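Local coordinates for Tb427.07.360- putative uncharacterized metacyclic invariant surface protein from Trypanosoma brucei (Trypanosoma brucei, PDB 5VTL) that is of unknown function but, as an invariant surface protein of the metacyclic parasite with an extended helical build, probably sits on the cell surface, at residues Ser5-Ala10 against Asp109-Ser114; Glu15-Ile20 against Gly103-Ile108; Phe22-Leu27 against Ala172-Leu177; Ser36-Ala41 against Val189-Ala194; Ser88-Tyr93 against Glu178-Arg183. One frame throughout, in Å; residues are numbered along the deposited sequence.

Contact 1: Ser5-Ala10 against Asp109-Ser114; sequences SHVSAA and DDYLKS
Ala-10 and Val-7 of helix 4-58 meet Tyr-111 and Leu-112 of helix 105-116 in two apolar groups, with one phenol hydroxyl beside them. In the first group Ala-10 CB meets the Tyr-111 ring at a slant, 3.5 Å from Tyr-111 CE2, while the ring turns an edge to the CA of Val-7. The second is aliphatic: Leu-112 CD2 touches both Ala-10 CB, at 3.8 Å, and Val-7 CG1, at 4.0 Å. Leu-112 CD2 and the Tyr-111 ring therefore both touch the Ala-10 methyl.

The polar element is Tyr-111 OH. With CG placed opposite the backbone N (chi1 165°), the ring reaches across to helix 4-58, and the oxygen ends 3.3 Å from His-6 CB and 3.7 Å from Val-7 CG2. Its hydrogen-bond partner is the carbonyl O of Gln-1, so the hydroxyl is satisfied within a mostly apolar setting. Within helix 105-116, Ser-114 OG bonds back to Tyr-111 O at 2.6 Å.

The segment axes approach to 10.3 Å at 144°, a separation that the large Tyr-111 and Leu-112 side chains span. Helix 123-130 also covers Val-7, and helix 141-154 covers His-6, which places a steeply crossed, roughly antiparallel helix pair inside a helical bundle.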
# COMPACT_ATOMS: atom_id res chain seq x y z
N SER A 5 7.73 8.03 29.45
CA SER A 5 7.79 6.92 28.51
C SER A 5 6.41 6.28 28.26
O SER A 5 6.12 5.91 27.11
CB SER A 5 8.78 5.86 28.98
OG SER A 5 10.10 6.38 28.92
N HIS A 6 5.59 6.15 29.30
CA HIS A 6 4.25 5.57 29.13
C HIS A 6 3.46 6.48 28.19
O HIS A 6 2.82 6.04 27.25
CB HIS A 6 3.47 5.47 30.43
CG HIS A 6 4.03 4.51 31.44
ND1 HIS A 6 3.90 3.15 31.34
CD2 HIS A 6 4.65 4.74 32.62
CE1 HIS A 6 4.44 2.58 32.40
NE2 HIS A 6 4.91 3.52 33.19
N VAL A 7 3.51 7.78 28.46
CA VAL A 7 2.71 8.72 27.66
C VAL A 7 3.24 8.80 26.24
O VAL A 7 2.47 8.88 25.28
CB VAL A 7 2.68 10.10 28.34
CG1 VAL A 7 1.98 11.13 27.47
CG2 VAL A 7 1.98 9.99 29.66
N SER A 8 4.57 8.76 26.06
CA SER A 8 5.12 8.77 24.71
C SER A 8 4.62 7.58 23.87
O SER A 8 4.26 7.74 22.69
CB SER A 8 6.65 8.76 24.75
OG SER A 8 7.12 10.01 25.19
N ALA A 9 4.63 6.41 24.47
CA ALA A 9 4.14 5.20 23.84
C ALA A 9 2.65 5.33 23.46
O ALA A 9 2.25 5.00 22.34
CB ALA A 9 4.32 4.03 24.77
N ALA A 10 1.85 5.82 24.39
CA ALA A 10 0.42 5.97 24.14
C ALA A 10 0.15 6.99 23.05
O ALA A 10 -0.75 6.81 22.24
CB ALA A 10 -0.30 6.40 25.41
N ASP A 109 -7.09 7.46 23.87
CA ASP A 109 -7.29 8.89 24.07
C ASP A 109 -7.85 9.22 25.47
O ASP A 109 -7.55 10.28 26.02
CB ASP A 109 -8.19 9.44 22.96
CG ASP A 109 -7.51 9.44 21.62
OD1 ASP A 109 -6.25 9.42 21.57
OD2 ASP A 109 -8.25 9.48 20.61
N ASP A 110 -8.64 8.32 26.05
CA ASP A 110 -9.07 8.49 27.44
C ASP A 110 -7.84 8.50 28.36
O ASP A 110 -7.72 9.33 29.24
CB ASP A 110 -10.02 7.36 27.88
CG ASP A 110 -11.48 7.61 27.48
OD1 ASP A 110 -11.80 8.68 26.87
OD2 ASP A 110 -12.31 6.74 27.79
N TYR A 111 -6.95 7.53 28.14
CA TYR A 111 -5.72 7.45 28.93
C TYR A 111 -4.95 8.75 28.80
O TYR A 111 -4.49 9.31 29.81
CB TYR A 111 -4.85 6.26 28.51
CG TYR A 111 -3.43 6.37 29.05
CD1 TYR A 111 -3.16 6.04 30.35
CD2 TYR A 111 -2.40 6.87 28.27
CE1 TYR A 111 -1.88 6.15 30.86
CE2 TYR A 111 -1.10 6.99 28.78
CZ TYR A 111 -0.86 6.63 30.08
OH TYR A 111 0.42 6.76 30.59
N LEU A 112 -4.80 9.25 27.59
CA LEU A 112 -4.04 10.48 27.39
C LEU A 112 -4.69 11.67 28.11
O LEU A 112 -3.99 12.45 28.78
CB LEU A 112 -3.85 10.78 25.90
CG LEU A 112 -2.87 9.85 25.17
CD1 LEU A 112 -2.99 10.04 23.65
CD2 LEU A 112 -1.43 10.05 25.63
N LYS A 113 -6.01 11.79 28.03
CA LYS A 113 -6.70 12.86 28.73
C LYS A 113 -6.50 12.72 30.23
O LYS A 113 -6.32 13.72 30.94
CB LYS A 113 -8.19 12.86 28.38
CG LYS A 113 -9.02 13.86 29.18
CD LYS A 113 -10.44 13.97 28.60
CE LYS A 113 -11.18 15.22 29.10
NZ LYS A 113 -12.69 15.06 29.00
N SER A 114 -6.52 11.48 30.71
CA SER A 114 -6.33 11.19 32.14
C SER A 114 -4.99 11.67 32.66
O SER A 114 -4.88 11.97 33.83
CB SER A 114 -6.47 9.68 32.44
OG SER A 114 -5.23 8.97 32.25

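Contact 2: Glu15-Ile20 against Gly103-Ile108; sequences EALHGI and GKTAPI
Lys-104 is the first residue of Gly-103 to Ile-108 to meet helix 4-58: its CB stands 3.9 Å from Leu-17 CD1, and its carbonyl O touches the same methyl. The two side chains cross at about a right angle. Beyond CB the lysine chain leads away from the contact and carries NZ to the carbonyl O of Gly-166 of the long helix 157-209.

Thr-105 follows and points directly at the helix. Its CG2 divides itself between two neighbours, lying 3.7 Å from Leu-17 CB and over one face of the His-18 imidazole. The second is a CH-pi contact, with CG2 3.8 Å from the ring centroid and 17° off the normal. The imidazole is held for this by ND1, which bonds to the carbonyl O of Ser-14 one turn earlier, and the methyl is left to it because Thr-105 OG1 (chi1 62°) turns back to the carbonyl O of Ala-102. Gly-103 and Lys-104 form the short link between helix 63-102 and helix 105-116, packed on the flank of helix 4-58.

Ile-108, one turn on from Thr-105, closes the apolar side with CG1 at 4.3 Å from Leu-17 CD1, and also rests on Phe-13 and Ser-14.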
# COMPACT_ATOMS: atom_id res chain seq x y z
N GLU A 15 -1.75 8.57 17.64
CA GLU A 15 -1.55 9.29 16.39
C GLU A 15 -1.44 8.32 15.21
O GLU A 15 -1.85 8.62 14.10
CB GLU A 15 -0.33 10.22 16.51
CG GLU A 15 -0.60 11.34 17.52
CD GLU A 15 0.54 12.33 17.69
OE1 GLU A 15 1.70 11.99 17.38
OE2 GLU A 15 0.25 13.47 18.16
N ALA A 16 -0.90 7.13 15.46
CA ALA A 16 -0.89 6.08 14.45
C ALA A 16 -2.32 5.69 14.04
O ALA A 16 -2.64 5.63 12.86
CB ALA A 16 -0.12 4.86 14.98
N LEU A 17 -3.18 5.43 15.03
CA LEU A 17 -4.53 4.98 14.75
C LEU A 17 -5.31 6.09 14.05
O LEU A 17 -6.07 5.82 13.13
CB LEU A 17 -5.25 4.59 16.04
CG LEU A 17 -4.70 3.36 16.75
CD1 LEU A 17 -5.28 3.29 18.17
CD2 LEU A 17 -5.01 2.12 15.95
N HIS A 18 -5.14 7.34 14.49
CA HIS A 18 -5.84 8.43 13.82
C HIS A 18 -5.31 8.72 12.44
O HIS A 18 -5.98 9.38 11.63
CB HIS A 18 -5.77 9.70 14.66
CG HIS A 18 -6.71 9.69 15.81
ND1 HIS A 18 -6.30 9.47 17.10
CD2 HIS A 18 -8.06 9.82 15.85
CE1 HIS A 18 -7.35 9.50 17.90
NE2 HIS A 18 -8.43 9.71 17.17
N GLY A 19 -4.09 8.28 12.18
CA GLY A 19 -3.51 8.45 10.87
C GLY A 19 -3.98 7.46 9.83
O GLY A 19 -3.85 7.71 8.64
N ILE A 20 -4.55 6.34 10.27
CA ILE A 20 -4.93 5.23 9.39
C ILE A 20 -5.85 5.66 8.23
O ILE A 20 -5.61 5.28 7.09
CB ILE A 20 -5.60 4.07 10.18
CG1 ILE A 20 -4.59 3.36 11.11
CG2 ILE A 20 -6.28 3.05 9.25
CD1 ILE A 20 -3.63 2.44 10.45
N GLY A 103 -12.13 2.09 16.12
CA GLY A 103 -12.69 1.50 17.32
C GLY A 103 -11.68 1.26 18.44
O GLY A 103 -12.04 0.77 19.51
N LYS A 104 -10.42 1.61 18.20
CA LYS A 104 -9.37 1.45 19.19
C LYS A 104 -8.88 2.79 19.75
O LYS A 104 -8.14 2.79 20.72
CB LYS A 104 -8.20 0.73 18.57
CG LYS A 104 -8.52 -0.68 18.19
CD LYS A 104 -7.29 -1.46 17.83
CE LYS A 104 -7.66 -2.89 17.45
NZ LYS A 104 -8.44 -3.57 18.52
N THR A 105 -9.31 3.91 19.16
CA THR A 105 -8.81 5.21 19.61
C THR A 105 -9.34 5.62 20.99
O THR A 105 -8.60 6.19 21.77
CB THR A 105 -9.11 6.34 18.59
OG1 THR A 105 -10.52 6.50 18.41
CG2 THR A 105 -8.43 6.05 17.22
N ALA A 106 -10.62 5.36 21.28
CA ALA A 106 -11.22 5.90 22.52
C ALA A 106 -10.48 5.51 23.81
O ALA A 106 -10.20 6.38 24.64
CB ALA A 106 -12.73 5.53 22.60
N PRO A 107 -10.17 4.22 24.01
CA PRO A 107 -9.42 3.91 25.25
C PRO A 107 -8.03 4.60 25.37
O PRO A 107 -7.63 5.00 26.46
CB PRO A 107 -9.27 2.39 25.21
CG PRO A 107 -10.30 1.91 24.19
CD PRO A 107 -10.42 3.01 23.20
N ILE A 108 -7.32 4.74 24.26
CA ILE A 108 -5.99 5.35 24.28
C ILE A 108 -6.15 6.84 24.55
O ILE A 108 -5.44 7.43 25.36
CB ILE A 108 -5.25 5.16 22.94
CG1 ILE A 108 -5.35 3.70 22.49
CG2 ILE A 108 -3.78 5.62 23.06
CD1 ILE A 108 -4.87 2.72 23.46

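Contact 3: Phe22-Leu27 against Ala172-Leu177; sequences FGVKVL and AEYDQL
Leu-27 CD1 and Val-24 CG1 meet Tyr-174 and Leu-177 across two nearly parallel segments of a helical bundle. The axes of Phe-22 to Leu-27 and Ala-172 to Leu-177 are inclined at 23° and lie 12.1 Å apart at closest approach, an interval bridged mainly by Leu-27, Tyr-174 and Leu-177. Helix 63-102 borders the same layer, with Pro-98 against Val-24 and Tyr-93 against Leu-177.

Leu-177 can be followed outward. Its CB leads toward helix 4-58, and on its other flank lies against Tyr-93 of helix 63-102. CG, opposite the backbone N (chi1 175°), is carried straight across the gap and comes within 3.7 Å of Leu-27 CD1. From there the branches part. CD2 is the one that works in this contact: it packs 3.7 Å from Val-24 CG1, equally near Leu-27 CD1, and 4.0 Å above the plane of the Tyr-174 ring on one face, toward its rim. CD1 instead turns to helix 63-102 and rests on Val-90 O.

Tyr-174 fills the neighbouring position one turn earlier. Its CE2 is 3.8 Å from Val-24 CG1, the two side chains crossing at a slant, and the ring advances far enough for its hydroxyl to arrive beside the backbone of Gly-23, which has no side chain. Tyr-174 OH ends 3.9 Å from Gly-23 C and 3.8 Å from Leu-27 CD1.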
# COMPACT_ATOMS: atom_id res chain seq x y z
N PHE A 22 -6.00 8.43 6.73
CA PHE A 22 -5.22 9.18 5.76
C PHE A 22 -4.30 8.24 4.98
O PHE A 22 -4.19 8.34 3.75
CB PHE A 22 -4.40 10.27 6.45
CG PHE A 22 -5.24 11.29 7.15
CD1 PHE A 22 -5.76 12.38 6.47
CD2 PHE A 22 -5.50 11.17 8.50
CE1 PHE A 22 -6.53 13.31 7.10
CE2 PHE A 22 -6.27 12.11 9.15
CZ PHE A 22 -6.78 13.19 8.44
N GLY A 23 -3.65 7.31 5.66
CA GLY A 23 -2.73 6.42 4.99
C GLY A 23 -3.43 5.56 3.95
O GLY A 23 -2.89 5.32 2.88
N VAL A 24 -4.60 5.05 4.28
CA VAL A 24 -5.28 4.13 3.37
C VAL A 24 -5.70 4.85 2.10
O VAL A 24 -5.74 4.24 1.03
CB VAL A 24 -6.53 3.42 4.00
CG1 VAL A 24 -6.12 2.53 5.17
CG2 VAL A 24 -7.60 4.42 4.39
N LYS A 25 -6.00 6.13 2.21
CA LYS A 25 -6.37 6.91 1.02
C LYS A 25 -5.20 7.00 0.04
O LYS A 25 -5.39 6.90 -1.18
CB LYS A 25 -6.84 8.32 1.39
CG LYS A 25 -8.20 8.34 2.07
CD LYS A 25 -8.72 9.77 2.24
CE LYS A 25 -9.93 9.84 3.18
NZ LYS A 25 -11.15 9.17 2.64
N VAL A 26 -4.00 7.16 0.57
CA VAL A 26 -2.82 7.26 -0.26
C VAL A 26 -2.55 5.92 -0.95
O VAL A 26 -2.16 5.89 -2.12
CB VAL A 26 -1.60 7.70 0.57
CG1 VAL A 26 -0.29 7.65 -0.27
CG2 VAL A 26 -1.84 9.10 1.13
N LEU A 27 -2.77 4.83 -0.23
CA LEU A 27 -2.51 3.51 -0.79
C LEU A 27 -3.49 3.17 -1.89
O LEU A 27 -3.12 2.61 -2.91
CB LEU A 27 -2.59 2.46 0.31
CG LEU A 27 -1.50 2.50 1.36
CD1 LEU A 27 -1.63 1.34 2.35
CD2 LEU A 27 -0.11 2.46 0.72
N ALA A 172 -3.09 -7.47 10.92
CA ALA A 172 -3.25 -8.44 9.84
C ALA A 172 -3.93 -7.79 8.64
O ALA A 172 -3.50 -8.00 7.51
CB ALA A 172 -4.04 -9.64 10.32
N GLU A 173 -4.95 -6.97 8.87
CA GLU A 173 -5.63 -6.31 7.76
C GLU A 173 -4.72 -5.31 7.07
O GLU A 173 -4.72 -5.19 5.84
CB GLU A 173 -6.88 -5.55 8.24
CG GLU A 173 -8.06 -6.41 8.61
CD GLU A 173 -8.67 -7.15 7.44
OE1 GLU A 173 -9.09 -6.51 6.45
OE2 GLU A 173 -8.73 -8.38 7.53
N TYR A 174 -3.93 -4.58 7.86
CA TYR A 174 -3.05 -3.59 7.27
C TYR A 174 -1.95 -4.32 6.50
O TYR A 174 -1.56 -3.89 5.41
CB TYR A 174 -2.48 -2.61 8.32
CG TYR A 174 -2.35 -1.22 7.71
CD1 TYR A 174 -1.21 -0.85 7.02
CD2 TYR A 174 -3.39 -0.31 7.77
CE1 TYR A 174 -1.09 0.38 6.44
CE2 TYR A 174 -3.30 0.93 7.19
CZ TYR A 174 -2.14 1.28 6.52
OH TYR A 174 -2.04 2.49 5.91
N ASP A 175 -1.49 -5.45 7.01
CA ASP A 175 -0.53 -6.24 6.27
C ASP A 175 -1.11 -6.67 4.91
O ASP A 175 -0.42 -6.66 3.89
CB ASP A 175 -0.11 -7.49 7.04
CG ASP A 175 0.98 -7.23 8.07
OD1 ASP A 175 1.69 -6.19 8.03
OD2 ASP A 175 1.10 -8.10 8.95
N GLN A 176 -2.37 -7.10 4.91
CA GLN A 176 -3.02 -7.54 3.67
C GLN A 176 -3.14 -6.40 2.69
O GLN A 176 -2.95 -6.56 1.49
CB GLN A 176 -4.40 -8.12 3.97
CG GLN A 176 -4.33 -9.44 4.64
CD GLN A 176 -4.45 -10.56 3.64
OE1 GLN A 176 -3.96 -10.46 2.52
NE2 GLN A 176 -5.12 -11.64 4.04
N LEU A 177 -3.44 -5.22 3.23
CA LEU A 177 -3.52 -4.01 2.43
C LEU A 177 -2.18 -3.71 1.77
O LEU A 177 -2.12 -3.49 0.57
CB LEU A 177 -3.98 -2.84 3.31
CG LEU A 177 -4.02 -1.45 2.65
CD1 LEU A 177 -4.81 -1.46 1.36
CD2 LEU A 177 -4.61 -0.43 3.64

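Contact 4: Ser36-Ala41 against Val189-Ala194; sequences SDASKA and VAARAA
Ala-41 and Ala-191 form the close-packed half of this contact, their CB atoms 3.8 Å apart. Ala-38 joins them, with its CB 4.0 Å from Ala-191 CB, and Ala-41 CB also presses on the backbone at Ala-191 O, 3.5 Å away. Such small residues let the two segments run nearly parallel, at 17°, with axes only 8.3 Å apart: close, alanine-mediated packing of two helices.

The outer half is polar and more open. Arg-192 lies across the Asp-37 side chain at about a right angle and grips it side-on: NH2 bonds to OD1 at 2.7 Å with an N-H...O angle of 175°, and NE to OD2 at 2.8 Å, almost as straight. Both oxygens lie close to the guanidinium plane, yet both are met from above the carboxylate plane, as the two planes stand 48° apart. A bend at chi2 folds the arginine back over helix 4-58, where Ala-41 CB supports its CD. The exposed Lys-40 lays its CD beside Arg-192 NH2, 3.2 Å away.

Further charges extend the pair along helix 157-209, Arg-188 to Asp-37 OD2 and Glu-195 to Arg-192 NH1. Behind the alanines runs helix 63-102, whose Ala-79 touches Ala-191, so that helices 4-58, 63-102 and 157-209 form a three-helix bundle here.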
# COMPACT_ATOMS: atom_id res chain seq x y z
N SER A 36 -4.02 2.12 -13.88
CA SER A 36 -4.13 3.01 -15.02
C SER A 36 -2.90 2.84 -15.90
O SER A 36 -2.99 2.78 -17.14
CB SER A 36 -4.23 4.45 -14.54
OG SER A 36 -5.48 4.71 -13.95
N ASP A 37 -1.75 2.74 -15.25
CA ASP A 37 -0.51 2.61 -15.99
C ASP A 37 -0.37 1.22 -16.66
O ASP A 37 0.18 1.10 -17.77
CB ASP A 37 0.69 2.90 -15.10
CG ASP A 37 1.94 3.19 -15.90
OD1 ASP A 37 1.99 4.24 -16.58
OD2 ASP A 37 2.87 2.35 -15.89
N ALA A 38 -0.86 0.19 -15.98
CA ALA A 38 -0.85 -1.15 -16.54
C ALA A 38 -1.72 -1.22 -17.80
O ALA A 38 -1.32 -1.85 -18.78
CB ALA A 38 -1.30 -2.20 -15.50
N SER A 39 -2.88 -0.57 -17.77
CA SER A 39 -3.75 -0.53 -18.94
C SER A 39 -3.07 0.23 -20.08
O SER A 39 -3.18 -0.16 -21.26
CB SER A 39 -5.10 0.10 -18.59
OG SER A 39 -5.78 -0.67 -17.62
N LYS A 40 -2.35 1.30 -19.74
CA LYS A 40 -1.68 2.09 -20.75
C LYS A 40 -0.59 1.20 -21.41
O LYS A 40 -0.36 1.27 -22.63
CB LYS A 40 -1.05 3.33 -20.14
CG LYS A 40 -0.35 4.23 -21.15
CD LYS A 40 0.23 5.51 -20.52
CE LYS A 40 -0.83 6.48 -20.00
NZ LYS A 40 -1.68 7.07 -21.08
N ALA A 41 0.06 0.37 -20.61
CA ALA A 41 1.10 -0.53 -21.13
C ALA A 41 0.50 -1.56 -22.08
O ALA A 41 1.07 -1.88 -23.12
CB ALA A 41 1.85 -1.21 -19.98
N VAL A 189 4.66 -3.07 -13.15
CA VAL A 189 6.03 -3.26 -13.63
C VAL A 189 6.07 -4.37 -14.70
O VAL A 189 6.74 -4.23 -15.71
CB VAL A 189 6.96 -3.65 -12.48
CG1 VAL A 189 8.35 -4.04 -13.00
CG2 VAL A 189 7.06 -2.51 -11.49
N ALA A 190 5.35 -5.46 -14.46
CA ALA A 190 5.26 -6.57 -15.41
C ALA A 190 4.62 -6.14 -16.73
O ALA A 190 5.08 -6.52 -17.79
CB ALA A 190 4.45 -7.72 -14.79
N ALA A 191 3.55 -5.34 -16.66
CA ALA A 191 2.88 -4.85 -17.86
C ALA A 191 3.83 -3.99 -18.68
O ALA A 191 3.88 -4.10 -19.91
CB ALA A 191 1.63 -4.05 -17.48
N ARG A 192 4.58 -3.13 -18.00
CA ARG A 192 5.50 -2.22 -18.70
C ARG A 192 6.67 -3.03 -19.27
O ARG A 192 7.20 -2.69 -20.33
CB ARG A 192 5.97 -1.12 -17.75
CG ARG A 192 4.93 -0.05 -17.44
CD ARG A 192 4.72 0.82 -18.65
NE ARG A 192 3.80 1.94 -18.45
CZ ARG A 192 3.31 2.67 -19.45
NH1 ARG A 192 3.64 2.40 -20.72
NH2 ARG A 192 2.49 3.68 -19.19
N ALA A 193 7.06 -4.11 -18.60
CA ALA A 193 8.14 -4.95 -19.13
C ALA A 193 7.70 -5.66 -20.40
O ALA A 193 8.48 -5.79 -21.36
CB ALA A 193 8.63 -5.97 -18.10
N ALA A 194 6.44 -6.11 -20.43
CA ALA A 194 5.87 -6.66 -21.66
C ALA A 194 5.82 -5.63 -22.77
O ALA A 194 6.11 -5.93 -23.92
CB ALA A 194 4.47 -7.21 -21.40

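Contact 5: Ser88-Tyr93 against Glu178-Arg183; sequences SDVEQY and EAAVRR
Val-90 CG2 and Ala-180 CB make the apolar centre, 3.5 Å apart where the two backbones come nearest. The same valine methyl also meets Val-181, reaching its CG2 at 3.8 Å. It can do so because CG2 lies beside the backbone N, CG1 being the branch opposite that N. The segments are antiparallel, 159° between directions, and their axes close to 8.4 Å, which the small Ala-180 side chain permits. Helix 4-58 packs against this core: Ala-31 lies on Val-90 and Leu-27 on Val-181.

One step outward, Ala-180 CB sits at the edge of the Tyr-93 ring, 4.4 Å from CD2, and touches Asp-89 CB at 3.9 Å. The aspartate thus begins in the apolar layer and ends at the polar rim. There Asp-89 OD2 takes a bond from Arg-183 NH1 at 2.8 Å, approached on the anti side of the carboxylate and somewhat bent, with an N-H...O angle of 142°. The guanidinium has one face over Ala-180 CA and stands 69° from the carboxylate plane.

A single water finishes the join, donating to Asp-89 OD2 and accepting from Arg-183 NE, 2.9 Å from each. Two routes, one direct and one through water, therefore converge on OD2, an arrangement likely to favour the ionised carboxylate and to steady the arginine beside the helix.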
# COMPACT_ATOMS: atom_id res chain seq x y z
N SER A 88 -8.83 -4.39 -6.49
CA SER A 88 -10.05 -4.80 -5.80
C SER A 88 -9.74 -5.32 -4.40
O SER A 88 -10.49 -5.05 -3.46
CB SER A 88 -10.85 -5.82 -6.61
OG SER A 88 -10.10 -7.00 -6.78
N ASP A 89 -8.65 -6.08 -4.25
CA ASP A 89 -8.17 -6.44 -2.91
C ASP A 89 -7.85 -5.22 -2.04
O ASP A 89 -8.26 -5.16 -0.87
CB ASP A 89 -6.93 -7.33 -3.00
CG ASP A 89 -7.21 -8.69 -3.63
OD1 ASP A 89 -8.41 -9.03 -3.82
OD2 ASP A 89 -6.23 -9.41 -3.93
N VAL A 90 -7.12 -4.26 -2.58
CA VAL A 90 -6.77 -3.03 -1.86
C VAL A 90 -8.04 -2.35 -1.34
O VAL A 90 -8.10 -1.85 -0.20
CB VAL A 90 -5.98 -2.06 -2.78
CG1 VAL A 90 -5.86 -0.67 -2.18
CG2 VAL A 90 -4.58 -2.61 -3.07
N GLU A 91 -9.05 -2.31 -2.19
CA GLU A 91 -10.25 -1.58 -1.86
C GLU A 91 -10.97 -2.23 -0.68
O GLU A 91 -11.54 -1.55 0.18
CB GLU A 91 -11.15 -1.54 -3.09
CG GLU A 91 -10.77 -0.42 -4.06
CD GLU A 91 -11.45 -0.55 -5.41
OE1 GLU A 91 -12.12 -1.58 -5.63
OE2 GLU A 91 -11.30 0.38 -6.25
N GLN A 92 -10.91 -3.55 -0.63
CA GLN A 92 -11.53 -4.31 0.45
C GLN A 92 -10.75 -4.05 1.72
O GLN A 92 -11.32 -3.66 2.72
CB GLN A 92 -11.52 -5.78 0.06
CG GLN A 92 -11.68 -6.80 1.16
CD GLN A 92 -11.34 -8.20 0.64
OE1 GLN A 92 -11.21 -8.40 -0.58
NE2 GLN A 92 -11.17 -9.15 1.55
N TYR A 93 -9.43 -4.23 1.67
CA TYR A 93 -8.64 -4.03 2.88
C TYR A 93 -8.61 -2.59 3.33
O TYR A 93 -8.53 -2.33 4.54
CB TYR A 93 -7.23 -4.58 2.67
CG TYR A 93 -7.24 -6.06 2.38
CD1 TYR A 93 -7.90 -6.96 3.23
CD2 TYR A 93 -6.63 -6.56 1.26
CE1 TYR A 93 -7.92 -8.33 2.96
CE2 TYR A 93 -6.65 -7.93 0.97
CZ TYR A 93 -7.30 -8.80 1.82
OH TYR A 93 -7.30 -10.15 1.51
N GLU A 178 -1.10 -3.74 2.53
CA GLU A 178 0.21 -3.42 1.98
C GLU A 178 0.62 -4.44 0.92
O GLU A 178 1.24 -4.09 -0.09
CB GLU A 178 1.26 -3.35 3.10
CG GLU A 178 1.04 -2.20 4.08
CD GLU A 178 2.25 -1.88 4.96
OE1 GLU A 178 3.17 -2.73 5.15
OE2 GLU A 178 2.27 -0.74 5.46
N ALA A 179 0.27 -5.70 1.15
CA ALA A 179 0.64 -6.78 0.24
C ALA A 179 -0.10 -6.63 -1.08
O ALA A 179 0.46 -6.89 -2.15
CB ALA A 179 0.36 -8.14 0.87
N ALA A 180 -1.34 -6.19 -1.01
CA ALA A 180 -2.17 -5.98 -2.19
C ALA A 180 -1.64 -4.82 -3.00
O ALA A 180 -1.57 -4.88 -4.23
CB ALA A 180 -3.62 -5.74 -1.79
N VAL A 181 -1.27 -3.75 -2.30
CA VAL A 181 -0.63 -2.61 -2.94
C VAL A 181 0.65 -3.03 -3.68
O VAL A 181 0.91 -2.58 -4.80
CB VAL A 181 -0.33 -1.50 -1.89
CG1 VAL A 181 0.59 -0.41 -2.45
CG2 VAL A 181 -1.64 -0.90 -1.41
N ARG A 182 1.47 -3.85 -3.03
CA ARG A 182 2.67 -4.37 -3.66
C ARG A 182 2.32 -5.20 -4.92
O ARG A 182 3.01 -5.11 -5.95
CB ARG A 182 3.42 -5.21 -2.65
CG ARG A 182 4.76 -5.76 -3.11
CD ARG A 182 5.34 -6.64 -1.99
NE ARG A 182 4.89 -6.20 -0.65
CZ ARG A 182 4.37 -6.98 0.30
NH1 ARG A 182 3.99 -6.45 1.47
NH2 ARG A 182 4.23 -8.29 0.10
N ARG A 183 1.25 -5.98 -4.85
CA ARG A 183 0.85 -6.81 -6.00
C ARG A 183 0.44 -5.95 -7.18
O ARG A 183 0.76 -6.27 -8.34
CB ARG A 183 -0.28 -7.76 -5.62
CG ARG A 183 0.19 -8.91 -4.76
CD ARG A 183 -0.82 -10.03 -4.68
NE ARG A 183 -2.14 -9.63 -4.19
CZ ARG A 183 -2.51 -9.60 -2.91
NH1 ARG A 183 -3.75 -9.26 -2.59
NH2 ARG A 183 -1.63 -9.89 -1.95
O HOH W 1 -4.32 -9.83 -6.06

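How the contacts relate
The five contacts mark successive levels of one elongated helical body. Contacts 1 and 2, with centres about 12 Å apart, lay the short helix 105-116 along helix 4-58 and touch where Asp-109 meets His-18 and Ala-10 meets Ile-108. Contact 2 passes into contact 3 through Ile-20 CD1, 3.6 Å from Tyr-174 CE2. Contacts 3 and 5 lie about 8 Å apart between centres near the middle of the chain and form one shared core, since Leu-177 reaches Val-90 and Tyr-93. Contact 4 lies farther along, about 18 Å from contact 5 and about 46 Å from contact 1, centre to centre, on the opposite side of the chain's centre from contact 1.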